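Local coordinates for protein sugar kinase, pfkB family (PDB 2AJR) that probably transfers phosphate from ATP to a phosphorylated sugar, as a 1-phosphofructokinase-like member of the pfkB family in the ribokinase clan, at residues 23-28 against 46-51; 254-259 against 326-331; 172-177 against 194-199; 15-20 against 69-74. All blocks are in the same frame, centred on the assembly; numbering follows the deposited sequence.

Contact 1 (23-28 against 46-51)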
loop_
_atom_site.group_PDB
_atom_site.type_symbol
_atom_site.label_atom_id
_atom_site.label_comp_id
_atom_site.label_asym_id
_atom_site.label_seq_id
_atom_site.Cartn_x
_atom_site.Cartn_y
_atom_site.Cartn_z
ATOM N N LEU A 23 -6.024 -4.847 -6.483
ATOM C CA LEU A 23 -6.531 -3.536 -6.119
ATOM C C LEU A 23 -5.438 -2.518 -6.404
ATOM O O LEU A 23 -4.335 -2.634 -5.898
ATOM C CB LEU A 23 -6.881 -3.486 -4.638
ATOM C CG LEU A 23 -8.164 -4.222 -4.303
ATOM C CD1 LEU A 23 -8.237 -4.502 -2.819
ATOM C CD2 LEU A 23 -9.340 -3.387 -4.767
ATOM N N ASP A 24 -5.738 -1.530 -7.226
ATOM C CA ASP A 24 -4.780 -0.501 -7.561
ATOM C C ASP A 24 -4.992 0.650 -6.605
ATOM O O ASP A 24 -6.087 1.214 -6.542
ATOM C CB ASP A 24 -4.980 -0.015 -8.999
ATOM C CG ASP A 24 -4.360 -0.935 -10.018
ATOM O OD1 ASP A 24 -3.201 -1.378 -9.794
ATOM O OD2 ASP A 24 -5.029 -1.213 -11.054
ATOM N N ARG A 25 -3.963 0.976 -5.833
ATOM C CA ARG A 25 -3.960 2.195 -5.055
ATOM C C ARG A 25 -3.118 3.249 -5.747
ATOM O O ARG A 25 -1.885 3.187 -5.721
ATOM C CB ARG A 25 -3.424 1.957 -3.652
ATOM C CG ARG A 25 -3.409 3.271 -2.822
ATOM C CD ARG A 25 -3.759 3.051 -1.367
ATOM N NE ARG A 25 -5.187 2.802 -1.158
ATOM C CZ ARG A 25 -6.139 3.737 -1.156
ATOM N NH1 ARG A 25 -5.854 5.020 -1.360
ATOM N NH2 ARG A 25 -7.395 3.379 -0.943
ATOM N N GLU A 26 -3.793 4.218 -6.358
ATOM C CA GLU A 26 -3.140 5.354 -7.008
ATOM C C GLU A 26 -3.013 6.523 -6.024
ATOM O O GLU A 26 -3.941 6.869 -5.295
ATOM C CB GLU A 26 -3.927 5.791 -8.249
ATOM C CG GLU A 26 -4.259 4.681 -9.292
ATOM C CD GLU A 26 -5.714 4.799 -9.865
ATOM O OE1 GLU A 26 -5.932 5.676 -10.757
ATOM O OE2 GLU A 26 -6.626 4.013 -9.414
ATOM N N ILE A 27 -1.841 7.128 -6.004
ATOM C CA ILE A 27 -1.551 8.228 -5.110
ATOM C C ILE A 27 -0.898 9.287 -5.977
ATOM O O ILE A 27 0.023 8.976 -6.727
ATOM C CB ILE A 27 -0.572 7.793 -4.003
ATOM C CG1 ILE A 27 -1.022 6.467 -3.383
ATOM C CG2 ILE A 27 -0.444 8.874 -2.929
ATOM C CD1 ILE A 27 0.080 5.740 -2.663
ATOM N N PHE A 28 -1.373 10.522 -5.876
ATOM C CA PHE A 28 -0.922 11.614 -6.729
ATOM C C PHE A 28 -0.182 12.620 -5.876
ATOM O O PHE A 28 -0.767 13.279 -5.047
ATOM C CB PHE A 28 -2.124 12.241 -7.456
ATOM C CG PHE A 28 -2.872 11.241 -8.296
ATOM C CD1 PHE A 28 -2.387 10.864 -9.546
ATOM C CD2 PHE A 28 -4.014 10.612 -7.810
ATOM C CE1 PHE A 28 -3.057 9.898 -10.321
ATOM C CE2 PHE A 28 -4.685 9.628 -8.574
ATOM C CZ PHE A 28 -4.202 9.273 -9.825
ATOM N N THR A 46 -5.832 10.571 -3.910
ATOM C CA THR A 46 -5.747 9.139 -3.886
ATOM C C THR A 46 -6.978 8.535 -4.558
ATOM O O THR A 46 -8.044 9.132 -4.601
ATOM C CB THR A 46 -5.602 8.606 -2.462
ATOM O OG1 THR A 46 -5.105 7.263 -2.529
ATOM C CG2 THR A 46 -6.926 8.624 -1.713
ATOM N N GLN A 47 -6.801 7.340 -5.090
ATOM C CA GLN A 47 -7.848 6.647 -5.809
ATOM C C GLN A 47 -7.619 5.169 -5.594
ATOM O O GLN A 47 -6.480 4.701 -5.574
ATOM C CB GLN A 47 -7.763 6.978 -7.301
ATOM C CG GLN A 47 -9.011 6.667 -8.111
ATOM C CD GLN A 47 -10.147 7.647 -7.824
ATOM O OE1 GLN A 47 -10.934 7.458 -6.890
ATOM N NE2 GLN A 47 -10.236 8.701 -8.634
HETATM N N MSE A 48 -8.692 4.422 -5.429
HETATM C CA MSE A 48 -8.554 3.001 -5.255
HETATM C C MSE A 48 -9.603 2.272 -6.054
HETATM O O MSE A 48 -10.779 2.617 -6.008
HETATM C CB MSE A 48 -8.640 2.657 -3.789
HETATM C CG MSE A 48 -7.989 1.337 -3.483
HETATM SE SE MSE A 48 -9.288 -0.049 -3.104
HETATM C CE MSE A 48 -10.953 0.442 -4.151
ATOM N N SER A 49 -9.179 1.261 -6.799
ATOM C CA SER A 49 -10.080 0.623 -7.733
ATOM C C SER A 49 -9.643 -0.786 -8.059
ATOM O O SER A 49 -8.457 -1.090 -7.977
ATOM C CB SER A 49 -10.110 1.437 -9.021
ATOM O OG SER A 49 -8.815 1.509 -9.607
ATOM N N PRO A 50 -10.593 -1.644 -8.459
ATOM C CA PRO A 50 -10.268 -2.949 -8.990
ATOM C C PRO A 50 -9.406 -2.861 -10.218
ATOM O O PRO A 50 -9.629 -1.995 -11.050
ATOM C CB PRO A 50 -11.624 -3.523 -9.385
ATOM C CG PRO A 50 -12.574 -2.818 -8.561
ATOM C CD PRO A 50 -12.040 -1.430 -8.422
ATOM N N GLY A 51 -8.440 -3.772 -10.322
ATOM C CA GLY A 51 -7.493 -3.809 -11.411
ATOM C C GLY A 51 -7.050 -5.217 -11.759
ATOM O O GLY A 51 -7.653 -6.197 -11.327
#

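Contact 2 (254-259 against 326-331)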
loop_
_atom_site.group_PDB
_atom_site.type_symbol
_atom_site.label_atom_id
_atom_site.label_comp_id
_atom_site.label_asym_id
_atom_site.label_seq_id
_atom_site.Cartn_x
_atom_site.Cartn_y
_atom_site.Cartn_z
ATOM N N VAL A 254 1.708 -5.456 -43.135
ATOM C CA VAL A 254 2.126 -4.801 -41.886
ATOM C C VAL A 254 1.890 -3.285 -41.937
ATOM O O VAL A 254 2.306 -2.612 -42.887
ATOM C CB VAL A 254 3.642 -5.060 -41.567
ATOM C CG1 VAL A 254 4.029 -4.492 -40.196
ATOM C CG2 VAL A 254 3.991 -6.567 -41.639
ATOM N N TRP A 255 1.242 -2.745 -40.902
ATOM C CA TRP A 255 1.048 -1.293 -40.774
ATOM C C TRP A 255 1.691 -0.763 -39.477
ATOM O O TRP A 255 2.072 -1.548 -38.603
ATOM C CB TRP A 255 -0.434 -0.947 -40.798
ATOM C CG TRP A 255 -1.123 -1.291 -42.076
ATOM C CD1 TRP A 255 -1.461 -0.432 -43.087
ATOM C CD2 TRP A 255 -1.585 -2.582 -42.477
ATOM N NE1 TRP A 255 -2.092 -1.112 -44.086
ATOM C CE2 TRP A 255 -2.181 -2.433 -43.743
ATOM C CE3 TRP A 255 -1.544 -3.853 -41.894
ATOM C CZ2 TRP A 255 -2.734 -3.507 -44.436
ATOM C CZ3 TRP A 255 -2.096 -4.914 -42.575
ATOM C CH2 TRP A 255 -2.684 -4.738 -43.836
ATOM N N LEU A 256 1.826 0.564 -39.381
ATOM C CA LEU A 256 2.357 1.237 -38.195
ATOM C C LEU A 256 1.457 2.382 -37.839
ATOM O O LEU A 256 1.244 3.271 -38.659
ATOM C CB LEU A 256 3.752 1.780 -38.456
ATOM C CG LEU A 256 4.428 2.557 -37.324
ATOM C CD1 LEU A 256 4.491 1.733 -36.034
ATOM C CD2 LEU A 256 5.847 2.997 -37.774
ATOM N N ILE A 257 0.917 2.346 -36.624
ATOM C CA ILE A 257 0.054 3.393 -36.089
ATOM C C ILE A 257 0.908 4.246 -35.147
ATOM O O ILE A 257 1.556 3.702 -34.227
ATOM C CB ILE A 257 -1.142 2.791 -35.284
ATOM C CG1 ILE A 257 -1.905 1.769 -36.127
ATOM C CG2 ILE A 257 -2.074 3.868 -34.825
ATOM C CD1 ILE A 257 -2.901 0.976 -35.358
ATOM N N ARG A 258 0.927 5.560 -35.367
ATOM C CA ARG A 258 1.723 6.455 -34.521
ATOM C C ARG A 258 0.881 7.550 -33.911
ATOM O O ARG A 258 0.047 8.146 -34.600
ATOM C CB ARG A 258 2.780 7.159 -35.335
ATOM C CG ARG A 258 3.834 6.295 -35.945
ATOM C CD ARG A 258 4.840 7.211 -36.534
ATOM N NE ARG A 258 5.972 6.524 -37.120
ATOM C CZ ARG A 258 7.126 6.290 -36.506
ATOM N NH1 ARG A 258 7.297 6.634 -35.231
ATOM N NH2 ARG A 258 8.112 5.692 -37.179
ATOM N N SER A 259 1.123 7.837 -32.634
ATOM C CA SER A 259 0.554 9.026 -32.019
ATOM C C SER A 259 1.144 10.267 -32.692
ATOM O O SER A 259 2.351 10.370 -32.815
ATOM C CB SER A 259 0.873 9.062 -30.528
ATOM O OG SER A 259 0.533 10.322 -29.980
ATOM N N THR A 326 -1.613 8.620 -36.968
ATOM C CA THR A 326 -1.468 8.301 -38.383
ATOM C C THR A 326 -1.322 6.805 -38.536
ATOM O O THR A 326 -0.957 6.126 -37.596
ATOM C CB THR A 326 -0.249 9.037 -39.066
ATOM O OG1 THR A 326 0.973 8.730 -38.394
ATOM C CG2 THR A 326 -0.441 10.561 -39.075
ATOM N N VAL A 327 -1.637 6.294 -39.721
ATOM C CA VAL A 327 -1.316 4.916 -40.102
ATOM C C VAL A 327 -0.420 4.950 -41.340
ATOM O O VAL A 327 -0.739 5.608 -42.324
ATOM C CB VAL A 327 -2.581 4.078 -40.456
ATOM C CG1 VAL A 327 -2.186 2.610 -40.722
ATOM C CG2 VAL A 327 -3.643 4.181 -39.364
ATOM N N GLU A 328 0.702 4.250 -41.291
ATOM C CA GLU A 328 1.568 4.097 -42.460
ATOM C C GLU A 328 1.559 2.620 -42.796
ATOM O O GLU A 328 1.366 1.767 -41.913
ATOM C CB GLU A 328 3.009 4.525 -42.148
ATOM C CG GLU A 328 3.136 5.768 -41.264
ATOM C CD GLU A 328 4.582 6.138 -40.971
ATOM O OE1 GLU A 328 5.404 5.215 -40.864
ATOM O OE2 GLU A 328 4.893 7.356 -40.871
ATOM N N ARG A 329 1.771 2.305 -44.062
ATOM C CA ARG A 329 1.920 0.920 -44.461
ATOM C C ARG A 329 3.391 0.571 -44.522
ATOM O O ARG A 329 4.151 1.221 -45.252
ATOM C CB ARG A 329 1.281 0.673 -45.814
ATOM C CG ARG A 329 1.371 -0.763 -46.203
ATOM C CD ARG A 329 0.112 -1.230 -46.840
ATOM N NE ARG A 329 0.191 -2.655 -47.117
ATOM C CZ ARG A 329 -0.769 -3.353 -47.712
ATOM N NH1 ARG A 329 -1.882 -2.757 -48.116
ATOM N NH2 ARG A 329 -0.599 -4.652 -47.920
ATOM N N VAL A 330 3.782 -0.459 -43.767
ATOM C CA VAL A 330 5.175 -0.892 -43.700
ATOM C C VAL A 330 5.493 -1.897 -44.825
ATOM O O VAL A 330 6.479 -1.738 -45.530
ATOM C CB VAL A 330 5.502 -1.501 -42.315
ATOM C CG1 VAL A 330 6.988 -1.833 -42.196
ATOM C CG2 VAL A 330 5.069 -0.556 -41.195
ATOM N N LYS A 331 4.640 -2.909 -44.985
ATOM C CA LYS A 331 4.771 -3.953 -46.023
ATOM C C LYS A 331 3.394 -4.345 -46.575
ATOM O O LYS A 331 3.265 -4.655 -47.752
ATOM C CB LYS A 331 5.382 -5.230 -45.442
ATOM C CG LYS A 331 6.891 -5.293 -45.330
ATOM C CD LYS A 331 7.297 -6.470 -44.414
ATOM C CE LYS A 331 8.756 -6.928 -44.609
ATOM N NZ LYS A 331 9.322 -7.586 -43.371
ATOM O OXT LYS A 331 2.377 -4.404 -45.859
#

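Contact 3 (172-177 against 194-199)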
loop_
_atom_site.group_PDB
_atom_site.type_symbol
_atom_site.label_atom_id
_atom_site.label_comp_id
_atom_site.label_asym_id
_atom_site.label_seq_id
_atom_site.Cartn_x
_atom_site.Cartn_y
_atom_site.Cartn_z
ATOM N N ALA A 172 -10.575 -22.662 -25.491
ATOM C CA ALA A 172 -11.365 -21.619 -26.153
ATOM C C ALA A 172 -11.474 -21.907 -27.642
ATOM O O ALA A 172 -12.567 -21.909 -28.241
ATOM C CB ALA A 172 -10.730 -20.255 -25.943
ATOM N N ARG A 173 -10.315 -22.187 -28.216
ATOM C CA ARG A 173 -10.160 -22.282 -29.654
ATOM C C ARG A 173 -10.811 -23.550 -30.228
ATOM O O ARG A 173 -11.490 -23.495 -31.248
ATOM C CB ARG A 173 -8.661 -22.193 -29.979
ATOM C CG ARG A 173 -8.288 -21.288 -31.111
ATOM C CD ARG A 173 -8.810 -19.868 -31.030
ATOM N NE ARG A 173 -9.157 -19.490 -32.400
ATOM C CZ ARG A 173 -10.375 -19.550 -32.945
ATOM N NH1 ARG A 173 -11.438 -19.903 -32.235
ATOM N NH2 ARG A 173 -10.543 -19.211 -34.218
ATOM N N GLU A 174 -10.645 -24.685 -29.557
ATOM C CA GLU A 174 -11.342 -25.905 -29.953
ATOM C C GLU A 174 -12.858 -25.709 -30.023
ATOM O O GLU A 174 -13.532 -26.401 -30.762
ATOM C CB GLU A 174 -11.009 -27.050 -28.985
ATOM C CG GLU A 174 -9.641 -27.695 -29.258
ATOM C CD GLU A 174 -9.116 -28.582 -28.124
ATOM O OE1 GLU A 174 -9.714 -28.615 -27.018
ATOM O OE2 GLU A 174 -8.076 -29.239 -28.351
ATOM N N ARG A 175 -13.386 -24.757 -29.263
ATOM C CA ARG A 175 -14.828 -24.525 -29.176
ATOM C C ARG A 175 -15.260 -23.362 -30.065
ATOM O O ARG A 175 -16.365 -22.846 -29.926
ATOM C CB ARG A 175 -15.198 -24.218 -27.723
ATOM C CG ARG A 175 -16.417 -24.940 -27.197
ATOM C CD ARG A 175 -16.262 -25.232 -25.703
ATOM N NE ARG A 175 -15.081 -26.064 -25.442
ATOM C CZ ARG A 175 -14.719 -26.516 -24.244
ATOM N NH1 ARG A 175 -15.448 -26.233 -23.171
ATOM N NH2 ARG A 175 -13.629 -27.266 -24.117
ATOM N N GLY A 176 -14.385 -22.937 -30.968
ATOM C CA GLY A 176 -14.689 -21.822 -31.862
ATOM C C GLY A 176 -14.870 -20.463 -31.195
ATOM O O GLY A 176 -15.475 -19.561 -31.786
ATOM N N VAL A 177 -14.360 -20.303 -29.974
ATOM C CA VAL A 177 -14.403 -19.006 -29.323
ATOM C C VAL A 177 -13.193 -18.168 -29.755
ATOM O O VAL A 177 -12.045 -18.624 -29.752
ATOM C CB VAL A 177 -14.465 -19.137 -27.811
ATOM C CG1 VAL A 177 -14.465 -17.768 -27.166
ATOM C CG2 VAL A 177 -15.715 -19.917 -27.414
ATOM N N GLY A 194 1.738 -24.402 -28.066
ATOM C CA GLY A 194 0.645 -25.396 -28.109
ATOM C C GLY A 194 -0.123 -25.320 -29.396
ATOM O O GLY A 194 -0.004 -24.325 -30.126
ATOM N N PRO A 195 -0.901 -26.367 -29.682
ATOM C CA PRO A 195 -1.582 -26.596 -30.958
ATOM C C PRO A 195 -2.522 -25.494 -31.418
ATOM O O PRO A 195 -2.716 -25.335 -32.627
ATOM C CB PRO A 195 -2.361 -27.902 -30.722
ATOM C CG PRO A 195 -2.390 -28.093 -29.269
ATOM C CD PRO A 195 -1.141 -27.465 -28.741
ATOM N N GLU A 196 -3.105 -24.755 -30.482
ATOM C CA GLU A 196 -3.995 -23.659 -30.839
ATOM C C GLU A 196 -3.357 -22.325 -30.517
ATOM O O GLU A 196 -2.434 -22.232 -29.705
ATOM C CB GLU A 196 -5.348 -23.812 -30.141
ATOM C CG GLU A 196 -6.182 -25.025 -30.644
ATOM C CD GLU A 196 -6.802 -24.845 -32.044
ATOM O OE1 GLU A 196 -6.624 -23.775 -32.671
ATOM O OE2 GLU A 196 -7.480 -25.780 -32.518
ATOM N N PHE A 197 -3.860 -21.288 -31.169
ATOM C CA PHE A 197 -3.248 -19.978 -31.114
ATOM C C PHE A 197 -4.288 -18.867 -30.930
ATOM O O PHE A 197 -5.443 -19.010 -31.346
ATOM C CB PHE A 197 -2.449 -19.746 -32.401
ATOM C CG PHE A 197 -1.327 -20.726 -32.599
ATOM C CD1 PHE A 197 -0.124 -20.561 -31.930
ATOM C CD2 PHE A 197 -1.486 -21.825 -33.435
ATOM C CE1 PHE A 197 0.914 -21.469 -32.088
ATOM C CE2 PHE A 197 -0.458 -22.750 -33.605
ATOM C CZ PHE A 197 0.751 -22.568 -32.926
ATOM N N PRO A 198 -3.887 -17.751 -30.294
ATOM C CA PRO A 198 -4.770 -16.602 -30.183
ATOM C C PRO A 198 -5.135 -16.006 -31.533
ATOM O O PRO A 198 -4.320 -16.004 -32.431
ATOM C CB PRO A 198 -3.930 -15.607 -29.388
ATOM C CG PRO A 198 -2.951 -16.429 -28.677
ATOM C CD PRO A 198 -2.614 -17.510 -29.598
ATOM N N ASN A 199 -6.355 -15.506 -31.660
ATOM C CA ASN A 199 -6.765 -14.782 -32.853
ATOM C C ASN A 199 -6.101 -13.401 -32.941
ATOM O O ASN A 199 -5.665 -12.982 -34.026
ATOM C CB ASN A 199 -8.274 -14.640 -32.866
ATOM C CG ASN A 199 -8.958 -15.969 -32.932
ATOM O OD1 ASN A 199 -9.290 -16.572 -31.901
ATOM N ND2 ASN A 199 -9.122 -16.474 -34.146
#

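Contact 4 (15-20 against 69-74)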
loop_
_atom_site.group_PDB
_atom_site.type_symbol
_atom_site.label_atom_id
_atom_site.label_comp_id
_atom_site.label_asym_id
_atom_site.label_seq_id
_atom_site.Cartn_x
_atom_site.Cartn_y
_atom_site.Cartn_z
ATOM N N LEU A 15 -15.904 -12.998 -22.135
ATOM C CA LEU A 15 -15.284 -13.550 -20.926
ATOM C C LEU A 15 -13.890 -12.954 -20.757
ATOM O O LEU A 15 -13.070 -13.080 -21.669
ATOM C CB LEU A 15 -15.155 -15.071 -21.041
ATOM C CG LEU A 15 -14.285 -15.820 -20.010
ATOM C CD1 LEU A 15 -14.869 -15.665 -18.607
ATOM C CD2 LEU A 15 -14.112 -17.290 -20.373
ATOM N N THR A 16 -13.617 -12.331 -19.606
ATOM C CA THR A 16 -12.271 -11.854 -19.296
ATOM C C THR A 16 -11.679 -12.724 -18.188
ATOM O O THR A 16 -12.340 -13.020 -17.184
ATOM C CB THR A 16 -12.225 -10.361 -18.868
ATOM O OG1 THR A 16 -12.833 -10.186 -17.577
ATOM C CG2 THR A 16 -12.933 -9.489 -19.872
ATOM N N VAL A 17 -10.426 -13.134 -18.393
ATOM C CA VAL A 17 -9.703 -13.952 -17.445
ATOM C C VAL A 17 -8.571 -13.124 -16.880
ATOM O O VAL A 17 -7.761 -12.600 -17.625
ATOM C CB VAL A 17 -9.098 -15.159 -18.138
ATOM C CG1 VAL A 17 -8.115 -15.896 -17.193
ATOM C CG2 VAL A 17 -10.216 -16.067 -18.661
ATOM N N THR A 18 -8.518 -13.016 -15.561
ATOM C CA THR A 18 -7.470 -12.272 -14.862
ATOM C C THR A 18 -6.984 -13.174 -13.743
ATOM O O THR A 18 -7.529 -13.171 -12.646
ATOM C CB THR A 18 -8.028 -10.966 -14.250
ATOM O OG1 THR A 18 -8.694 -10.208 -15.267
ATOM C CG2 THR A 18 -6.924 -10.151 -13.606
ATOM N N LEU A 19 -5.979 -13.983 -14.019
ATOM C CA LEU A 19 -5.541 -14.956 -13.049
ATOM C C LEU A 19 -4.929 -14.291 -11.834
ATOM O O LEU A 19 -4.928 -14.880 -10.747
ATOM C CB LEU A 19 -4.578 -15.957 -13.684
ATOM C CG LEU A 19 -5.219 -16.841 -14.759
ATOM C CD1 LEU A 19 -4.323 -18.024 -15.082
ATOM C CD2 LEU A 19 -6.604 -17.330 -14.334
ATOM N N ASN A 20 -4.433 -13.067 -12.012
ATOM C CA ASN A 20 -3.768 -12.320 -10.942
ATOM C C ASN A 20 -4.349 -10.902 -10.776
ATOM O O ASN A 20 -3.688 -9.917 -11.062
ATOM C CB ASN A 20 -2.267 -12.269 -11.232
ATOM C CG ASN A 20 -1.416 -12.022 -9.970
ATOM O OD1 ASN A 20 -1.927 -11.994 -8.852
ATOM N ND2 ASN A 20 -0.100 -11.841 -10.165
ATOM N N VAL A 69 -18.396 -11.433 -18.450
ATOM C CA VAL A 69 -18.115 -12.202 -17.236
ATOM C C VAL A 69 -16.631 -12.098 -16.917
ATOM O O VAL A 69 -15.787 -12.340 -17.784
ATOM C CB VAL A 69 -18.462 -13.683 -17.390
ATOM C CG1 VAL A 69 -18.066 -14.455 -16.116
ATOM C CG2 VAL A 69 -19.945 -13.840 -17.683
ATOM N N ALA A 70 -16.319 -11.725 -15.677
ATOM C CA ALA A 70 -14.938 -11.607 -15.229
ATOM C C ALA A 70 -14.589 -12.812 -14.371
ATOM O O ALA A 70 -15.263 -13.078 -13.376
ATOM C CB ALA A 70 -14.737 -10.326 -14.433
ATOM N N THR A 71 -13.536 -13.539 -14.746
ATOM C CA THR A 71 -13.064 -14.654 -13.938
ATOM C C THR A 71 -11.558 -14.570 -13.591
ATOM O O THR A 71 -10.841 -13.709 -14.102
ATOM C CB THR A 71 -13.378 -16.000 -14.617
ATOM O OG1 THR A 71 -13.238 -17.046 -13.643
ATOM C CG2 THR A 71 -12.456 -16.239 -15.788
ATOM N N GLY A 72 -11.116 -15.476 -12.712
ATOM C CA GLY A 72 -9.788 -15.424 -12.110
ATOM C C GLY A 72 -9.757 -15.955 -10.677
ATOM O O GLY A 72 -10.625 -16.725 -10.264
ATOM N N PHE A 73 -8.750 -15.545 -9.912
ATOM C CA PHE A 73 -8.667 -15.919 -8.506
ATOM C C PHE A 73 -8.743 -14.668 -7.653
ATOM O O PHE A 73 -8.123 -13.680 -7.979
ATOM C CB PHE A 73 -7.357 -16.643 -8.207
ATOM C CG PHE A 73 -7.141 -17.878 -9.021
ATOM C CD1 PHE A 73 -7.881 -19.023 -8.770
ATOM C CD2 PHE A 73 -6.189 -17.908 -10.023
ATOM C CE1 PHE A 73 -7.691 -20.175 -9.522
ATOM C CE2 PHE A 73 -5.996 -19.063 -10.779
ATOM C CZ PHE A 73 -6.757 -20.195 -10.524
ATOM N N VAL A 74 -9.498 -14.711 -6.562
ATOM C CA VAL A 74 -9.492 -13.642 -5.590
ATOM C C VAL A 74 -9.363 -14.278 -4.234
ATOM O O VAL A 74 -9.692 -15.456 -4.065
ATOM C CB VAL A 74 -10.776 -12.815 -5.640
ATOM C CG1 VAL A 74 -10.974 -12.244 -7.037
ATOM C CG2 VAL A 74 -11.986 -13.655 -5.196
HETATM O O HOH W 1 -11.145 -11.060 -15.148
#

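Contact 1 (23-28 against 46-51)
R25 lays one face of its guanidinium over the CB of selenomethionine M48, the two side chains crossing at about a right angle, with NH2 3.2 Å from M48 CB. CG lies anti to the backbone N (chi1 179°), and bends at chi2 and chi3 fold the chain across to the neighbouring strand. M48 SE extends in turn to L23 CD2, 3.7 Å away. T46 OG1 lies near the guanidinium plane but spends its bond on E26 O (3.0 Å), which Q47 N reaches from the other face of the carbonyl plane. An alanine replacing R25 would probably uncover M48 and deprive F123 of the second subunit of its cation-pi partner.

The reverse face, with D24, E26, Q47 and S49, is largely polar. E26 and Q47 run side by side, and S49 OG sends a weak bond to E26 OE2 (3.3 Å). K310 secures this face, its N bonded to E26 OE1 and its NZ forming a salt bridge with D24 OD2. Four backbone bonds join the antiparallel pairs D24-S49 and E26-Q47. With R25, I27 and T46 meeting the second subunit and the D24/E26 side facing E309 and K310, this antiparallel pair is consistent with the small lid sheet through which pfkB-family kinases often dimerise.

Contact 2 (254-259 against 326-331)
W255 and R329 run side by side in the same direction, and W255 CZ2 sits 3.8 Å above the plane of the R329 guanidinium, over its centre, with ring and guanidinium planes 44° apart. R329 CG is anti to the backbone N (chi1 -177°) and a bend at chi2 draws CD along W255 NE1 (3.5 Å). V327 CG1 meets W255 CD1 on the same side of the sheet. On the other side of the sheet L256 lies alongside E328, V330 CG2 packs on L256 CB at 3.8 Å, and the salt bridge from R258 NE to E328 OE2 is long (4.0 Å).

These groups are positioned by antiparallel backbone bonds at L256-E328 and R258-T326. Beyond R329 the pairing changes: V254 O takes both V330 N (2.8 Å) and K331 N (3.2 Å), while V254 N gives to the terminal carboxylate, K331 OXT, at 3.0 Å. R329 NE approaches OXT in its own guanidinium plane, 3.1 Å away.

In the next shell, helix 290-304 packs on W255, I257 and V327, and helix 220-233 on V254, L256 and V330; its E228 pairs with K331 NZ. The terminal carboxylate thus accepts a backbone N-H where the strand pairing has ended, its negative charge probably offset in part by R329.

Contact 3 (172-177 against 194-199)
R173 meets N199 from the opposite direction, and N199 OD1 stands 2.9 Å above one face of the guanidinium, offset toward its rim. Although R173 NE is 3.0 Å from that oxygen, the angle is too poor for a hydrogen bond; OD1 is instead taken up by V179 N, and N199 ND2 by Q235. Guanidinium and amide planes are 57° apart, and R173 NH2 lies 3.1 Å from N199 ND2, donor against donor, so the approach is packing rather than pairing. F197 O comes to the guanidinium edge, 3.5 Å from R173 CD. Bends at chi2 (53°) and chi3 of R173 curl the chain back under its own helix end, where NH1 makes a weak bond to V177 O.

The other flank is looser. E196 crosses R173 at about a right angle and touches its aliphatic part, OE1 lying 3.4 Å from CG, yet the opposite charges stay 5.0 Å apart (OE1 to NE). Farther out, exposed E174 barely grazes E196. Replacing R173 by a leucine would probably strip the cover from the amide of N199 and leave V177 O without this weak donor.

A Schellman motif with G176 at C-prime ends helix 164-174 here and turns the chain into strand 178-182. The 194-199 loop passes beside that helix end as it leaves helix 185-193 for strand 200-201, closing a beta-alpha-beta crossover; P198 packs on strand 178-182 and helix 185-193, while N199 ties the loop to the start of strand 178-182 and, through V236, to strand 236-241.

Contact 4 (15-20 against 69-74)
V69 offers its carbonyl O to T16 N at 2.8 Å, nearly straight, and its CG1 branch meets L15 CD1 on one face of this parallel strand pair. A70 follows on the opposite face, where its small CB sits 3.7 Å from T16 OG1; that hydroxyl is bonded to S58 of helix 53-63.

T71 is gripped on both backbone sides: its N gives to T16 O and its O accepts from T18 N (2.8 Å). With OG1 anti to the backbone N (chi1 -164°), the hydroxyl goes to N96 O of the next strand, while CG2 lies alongside V17 CG2, 3.6 Å away, and also touches L15 CD1. The T71 carbonyl has a second donor in a water 2.9 Å from its O, and this water also bonds T16 OG1 and T18 OG1.

At G72 the chain turns a corner. Its phi of 147° suits glycine, and any CB would collide with T18 O, which the CA approaches to 3.2 Å. F73 then sets its ring edge to L19 O (CD2 to O 3.4 Å) and runs beside the L19 side chain, both packing on F136 of helix 130-144.

Buried strands here meet mainly through backbone bonds and methyl groups, and the few hydroxyls among them are satisfied by neighbouring helix, strand and one shared water, so the three threonine hydroxyls buried here each have a partner.

How the contacts relate
Contact 1 belongs to the small four-stranded sheet and is nearest to the metal site: the E26 side chain is about 7 Å from the bound magnesium ion and about 4 Å from that of its ligand residue E309, and the F28 side chain lies about 7 Å from that of H267. The centres of contact 1 and contact 4 are about 19 Å apart, and their segments adjoin in sequence; strand 14-18 of the large sheet is followed in the chain by strand 22-28, so contact 1 is nested within the loop that contact 4 closes. Contacts 4 and 2 fall in the same large sheet, centres about 33 Å apart, with contact 2 at one edge, on strand 325-329. Contact 3, centred about 18 Å from contact 4, lies away from the metal site, as does contact 2.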